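Unsaturated glucuronyl hydrolase (Streptococcus agalactiae, PDB 2ZZR) hydrolyses unsaturated disaccharides from chondroitin, hyaluronan and heparin, releasing the unsaturated uronic acid as a glycoside hydrolase of family 88. Local coordinates at residues A[290-304]-A[358-372]. Sequence-based numbering, arbitrary orientation.
Sequences WDLIFTDGSGQPRDT and LLHGVYSWHSGKGVD. With SO4 (sulfate ion), chain C.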
# COMPACT_ATOMS: atom_id res chain seq x y z
N TRP A 290 -14.33 6.65 -2.67
CA TRP A 290 -13.44 5.98 -3.62
C TRP A 290 -12.71 6.98 -4.53
O TRP A 290 -11.60 6.73 -5.00
CB TRP A 290 -14.20 4.92 -4.42
CG TRP A 290 -15.13 5.48 -5.45
CD1 TRP A 290 -16.43 5.86 -5.27
CD2 TRP A 290 -14.82 5.73 -6.82
NE1 TRP A 290 -16.95 6.32 -6.46
CE2 TRP A 290 -15.99 6.25 -7.43
CE3 TRP A 290 -13.67 5.55 -7.61
CZ2 TRP A 290 -16.04 6.60 -8.77
CZ3 TRP A 290 -13.72 5.90 -8.95
CH2 TRP A 290 -14.90 6.42 -9.52
N ASP A 291 -13.38 8.10 -4.78
CA ASP A 291 -12.78 9.23 -5.46
C ASP A 291 -12.98 10.44 -4.57
O ASP A 291 -14.08 10.67 -4.05
CB ASP A 291 -13.43 9.46 -6.82
CG ASP A 291 -12.62 10.39 -7.69
OD1 ASP A 291 -12.20 9.97 -8.79
OD2 ASP A 291 -12.38 11.54 -7.26
N LEU A 292 -11.91 11.20 -4.38
CA LEU A 292 -11.90 12.31 -3.43
C LEU A 292 -12.77 13.50 -3.85
O LEU A 292 -12.94 14.44 -3.08
CB LEU A 292 -10.45 12.75 -3.12
CG LEU A 292 -9.55 11.72 -2.42
CD1 LEU A 292 -8.10 12.22 -2.35
CD2 LEU A 292 -10.07 11.38 -1.02
N ILE A 293 -13.34 13.45 -5.06
CA ILE A 293 -14.30 14.49 -5.46
C ILE A 293 -15.64 14.31 -4.75
O ILE A 293 -16.43 15.26 -4.66
CB ILE A 293 -14.51 14.58 -7.00
CG1 ILE A 293 -15.05 13.27 -7.58
CG2 ILE A 293 -13.24 15.04 -7.67
CD1 ILE A 293 -15.76 13.43 -8.93
N PHE A 294 -15.88 13.11 -4.24
CA PHE A 294 -17.12 12.81 -3.52
C PHE A 294 -16.96 12.96 -2.02
O PHE A 294 -15.93 12.62 -1.44
CB PHE A 294 -17.62 11.40 -3.85
CG PHE A 294 -17.81 11.16 -5.32
CD1 PHE A 294 -18.71 11.93 -6.05
CD2 PHE A 294 -17.11 10.15 -5.97
CE1 PHE A 294 -18.89 11.71 -7.41
CE2 PHE A 294 -17.29 9.92 -7.33
CZ PHE A 294 -18.18 10.70 -8.06
N THR A 295 -18.01 13.49 -1.39
CA THR A 295 -18.09 13.57 0.06
C THR A 295 -19.50 13.15 0.51
O THR A 295 -20.24 12.54 -0.27
CB THR A 295 -17.66 14.97 0.58
OG1 THR A 295 -17.56 14.94 2.01
CG2 THR A 295 -18.66 16.06 0.14
N ASP A 296 -19.84 13.45 1.76
CA ASP A 296 -21.14 13.09 2.32
C ASP A 296 -22.30 13.55 1.44
O ASP A 296 -22.30 14.68 0.95
CB ASP A 296 -21.28 13.68 3.72
CG ASP A 296 -20.20 13.19 4.67
OD1 ASP A 296 -19.34 14.01 5.06
OD2 ASP A 296 -20.20 11.99 5.00
N GLY A 297 -23.26 12.66 1.22
CA GLY A 297 -24.44 12.97 0.41
C GLY A 297 -24.37 12.54 -1.04
O GLY A 297 -25.39 12.53 -1.74
N SER A 298 -23.17 12.17 -1.50
CA SER A 298 -22.95 11.80 -2.90
C SER A 298 -23.54 10.45 -3.27
O SER A 298 -23.76 10.18 -4.46
CB SER A 298 -21.45 11.81 -3.22
OG SER A 298 -20.77 10.84 -2.44
N GLY A 299 -23.79 9.60 -2.28
CA GLY A 299 -24.29 8.25 -2.50
C GLY A 299 -23.30 7.32 -3.18
O GLY A 299 -23.66 6.23 -3.62
N GLN A 300 -22.04 7.76 -3.26
CA GLN A 300 -20.97 6.97 -3.86
C GLN A 300 -20.35 6.05 -2.81
O GLN A 300 -20.41 6.34 -1.62
CB GLN A 300 -19.91 7.88 -4.47
CG GLN A 300 -20.38 8.67 -5.68
CD GLN A 300 -20.42 7.85 -6.96
OE1 GLN A 300 -19.79 6.79 -7.06
NE2 GLN A 300 -21.15 8.35 -7.96
N PRO A 301 -19.76 4.91 -3.25
CA PRO A 301 -19.16 4.02 -2.26
C PRO A 301 -17.85 4.57 -1.70
O PRO A 301 -17.19 5.39 -2.34
CB PRO A 301 -18.92 2.73 -3.04
CG PRO A 301 -18.74 3.18 -4.45
CD PRO A 301 -19.62 4.39 -4.62
N ARG A 302 -17.49 4.13 -0.50
CA ARG A 302 -16.19 4.48 0.07
C ARG A 302 -15.13 3.59 -0.53
O ARG A 302 -15.44 2.57 -1.15
CB ARG A 302 -16.20 4.29 1.59
CG ARG A 302 -17.35 4.95 2.34
CD ARG A 302 -17.49 6.42 1.97
NE ARG A 302 -18.55 7.07 2.75
CZ ARG A 302 -18.37 7.71 3.90
NH1 ARG A 302 -17.15 7.80 4.44
NH2 ARG A 302 -19.40 8.26 4.52
N ASP A 303 -13.87 3.99 -0.38
CA ASP A 303 -12.77 3.06 -0.56
C ASP A 303 -11.96 3.04 0.73
O ASP A 303 -11.03 3.83 0.90
CB ASP A 303 -11.87 3.39 -1.75
CG ASP A 303 -10.73 2.39 -1.90
OD1 ASP A 303 -9.70 2.75 -2.50
OD2 ASP A 303 -10.86 1.25 -1.40
N THR A 304 -12.32 2.12 1.62
CA THR A 304 -11.66 1.98 2.91
C THR A 304 -10.19 1.59 2.75
O THR A 304 -9.37 1.92 3.62
CB THR A 304 -12.35 0.94 3.80
OG1 THR A 304 -12.51 -0.28 3.07
CG2 THR A 304 -13.72 1.44 4.24
N LEU A 358 -12.20 -6.02 6.39
CA LEU A 358 -12.63 -4.64 6.21
C LEU A 358 -13.58 -4.55 5.02
O LEU A 358 -13.28 -5.07 3.95
CB LEU A 358 -11.39 -3.75 5.99
CG LEU A 358 -11.54 -2.22 5.89
CD1 LEU A 358 -11.91 -1.58 7.22
CD2 LEU A 358 -10.24 -1.60 5.35
N LEU A 359 -14.71 -3.88 5.22
CA LEU A 359 -15.72 -3.74 4.18
C LEU A 359 -15.59 -2.41 3.44
O LEU A 359 -14.82 -1.54 3.84
CB LEU A 359 -17.12 -3.87 4.79
CG LEU A 359 -17.48 -5.17 5.53
CD1 LEU A 359 -18.78 -5.01 6.31
CD2 LEU A 359 -17.56 -6.35 4.59
N HIS A 360 -16.35 -2.28 2.35
CA HIS A 360 -16.53 -1.01 1.63
C HIS A 360 -15.26 -0.44 0.99
O HIS A 360 -14.93 0.73 1.20
CB HIS A 360 -17.27 0.02 2.50
CG HIS A 360 -18.50 -0.51 3.16
ND1 HIS A 360 -19.63 -0.87 2.44
CD2 HIS A 360 -18.78 -0.76 4.46
CE1 HIS A 360 -20.55 -1.31 3.28
NE2 HIS A 360 -20.06 -1.26 4.51
N GLY A 361 -14.58 -1.28 0.22
CA GLY A 361 -13.49 -0.83 -0.65
C GLY A 361 -14.00 -0.73 -2.08
O GLY A 361 -15.11 -1.17 -2.38
N VAL A 362 -13.19 -0.13 -2.95
CA VAL A 362 -13.43 -0.12 -4.39
C VAL A 362 -12.13 -0.46 -5.10
O VAL A 362 -11.13 0.24 -4.97
CB VAL A 362 -14.00 1.22 -4.90
CG1 VAL A 362 -14.09 1.23 -6.44
CG2 VAL A 362 -15.38 1.49 -4.31
N TYR A 363 -12.16 -1.57 -5.84
CA TYR A 363 -11.00 -2.04 -6.58
C TYR A 363 -10.83 -1.23 -7.88
O TYR A 363 -9.87 -0.47 -8.01
CB TYR A 363 -11.12 -3.54 -6.83
CG TYR A 363 -10.00 -4.22 -7.60
CD1 TYR A 363 -8.77 -3.60 -7.83
CD2 TYR A 363 -10.17 -5.52 -8.07
CE1 TYR A 363 -7.75 -4.25 -8.53
CE2 TYR A 363 -9.17 -6.17 -8.77
CZ TYR A 363 -7.97 -5.54 -8.99
OH TYR A 363 -6.97 -6.20 -9.68
N SER A 364 -11.76 -1.39 -8.81
CA SER A 364 -11.73 -0.66 -10.07
C SER A 364 -13.15 -0.30 -10.49
O SER A 364 -13.89 -1.14 -11.00
CB SER A 364 -11.02 -1.48 -11.16
OG SER A 364 -10.81 -0.69 -12.32
N TRP A 365 -13.53 0.95 -10.25
CA TRP A 365 -14.92 1.39 -10.42
C TRP A 365 -15.43 1.25 -11.86
O TRP A 365 -16.51 0.71 -12.10
CB TRP A 365 -15.08 2.82 -9.93
CG TRP A 365 -16.50 3.30 -9.82
CD1 TRP A 365 -17.37 3.05 -8.79
CD2 TRP A 365 -17.21 4.12 -10.75
NE1 TRP A 365 -18.57 3.66 -9.03
CE2 TRP A 365 -18.51 4.32 -10.23
CE3 TRP A 365 -16.88 4.70 -11.98
CZ2 TRP A 365 -19.48 5.08 -10.89
CZ3 TRP A 365 -17.84 5.46 -12.64
CH2 TRP A 365 -19.13 5.64 -12.09
N HIS A 366 -14.64 1.74 -12.82
CA HIS A 366 -15.06 1.74 -14.22
C HIS A 366 -15.15 0.34 -14.82
O HIS A 366 -15.99 0.07 -15.69
CB HIS A 366 -14.14 2.64 -15.06
CG HIS A 366 -14.47 4.10 -14.95
ND1 HIS A 366 -13.61 5.01 -14.37
CD2 HIS A 366 -15.56 4.80 -15.34
CE1 HIS A 366 -14.16 6.21 -14.41
NE2 HIS A 366 -15.34 6.11 -14.99
N SER A 367 -14.30 -0.56 -14.33
CA SER A 367 -14.30 -1.96 -14.76
C SER A 367 -15.34 -2.80 -14.01
O SER A 367 -15.54 -3.97 -14.33
CB SER A 367 -12.90 -2.57 -14.56
OG SER A 367 -11.94 -1.89 -15.34
N GLY A 368 -15.99 -2.19 -13.02
CA GLY A 368 -16.96 -2.89 -12.18
C GLY A 368 -16.34 -4.01 -11.35
O GLY A 368 -17.01 -4.99 -11.01
N LYS A 369 -15.05 -3.86 -11.02
CA LYS A 369 -14.34 -4.84 -10.21
C LYS A 369 -14.36 -4.42 -8.74
O LYS A 369 -13.98 -3.29 -8.41
CB LYS A 369 -12.88 -4.95 -10.64
CG LYS A 369 -12.61 -5.51 -12.02
CD LYS A 369 -11.10 -5.51 -12.23
CE LYS A 369 -10.69 -6.00 -13.60
NZ LYS A 369 -9.24 -5.70 -13.82
N GLY A 370 -14.78 -5.33 -7.87
CA GLY A 370 -14.79 -5.09 -6.42
C GLY A 370 -15.31 -3.73 -6.02
O GLY A 370 -14.66 -3.02 -5.23
N VAL A 371 -16.47 -3.35 -6.54
CA VAL A 371 -17.09 -2.07 -6.22
C VAL A 371 -17.98 -2.22 -4.98
O VAL A 371 -18.98 -2.94 -5.02
CB VAL A 371 -17.90 -1.49 -7.41
CG1 VAL A 371 -18.55 -0.16 -7.03
CG2 VAL A 371 -17.01 -1.32 -8.63
N ASP A 372 -17.60 -1.53 -3.91
CA ASP A 372 -18.22 -1.68 -2.58
C ASP A 372 -18.10 -3.13 -2.11
O ASP A 372 -19.09 -3.81 -1.80
CB ASP A 372 -19.67 -1.17 -2.56
CG ASP A 372 -20.21 -0.98 -1.16
OD1 ASP A 372 -19.40 -0.80 -0.22
OD2 ASP A 372 -21.45 -1.02 -0.98
S SO4 C . -23.82 9.01 1.33
O1 SO4 C . -23.76 10.05 2.35
O2 SO4 C . -22.75 9.19 0.36
O3 SO4 C . -23.70 7.70 1.95
O4 SO4 C . -25.10 9.10 0.64
O HOH W 1 -19.37 2.26 0.71
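Trp290 lays the six-membered part of its indole over the five-membered ring of Trp365 in an offset stack, centroids 4.0 Å apart and planes 15° from parallel. Trp365 CB adds a CH-pi contact to the same Trp290 face, 3.7 Å from the six-membered ring's centroid. Within 290-304, Gln300 OE1 accepts from Trp290 NE1 at 2.9 Å, lying close to the indole plane, a bond that restrains the turn of the indole. Val362 CG2 packs against Trp290 CB (3.6 Å) and Pro301 CG. Asp303, its CG anti to the backbone N (chi1 -180°), turns OD2 to Val362 N (3.1 Å), met from above the carboxylate plane; OD2 also bonds Ser305 OG, while OD1 forms a salt bridge with Arg246, a likely substrate-binding residue. Arg246 further bonds the carbonyls of Val362 and Tyr363, consistent with Asp303 positioning it beside the loop that carries Ser364 and Ser367, themselves probable substrate ligands. Two bonds join Thr304 to the other segment: N to His360 O (3.0 Å) and OG1 to Leu359 O (2.7 Å). Asp303 is the N-cap of helix 304-318, whose first residue, Thr304, packs with Leu358 against Tyr346 of helix 328-346, with Gly361 of strand 361-362 lying next to Asp303 at the helix start.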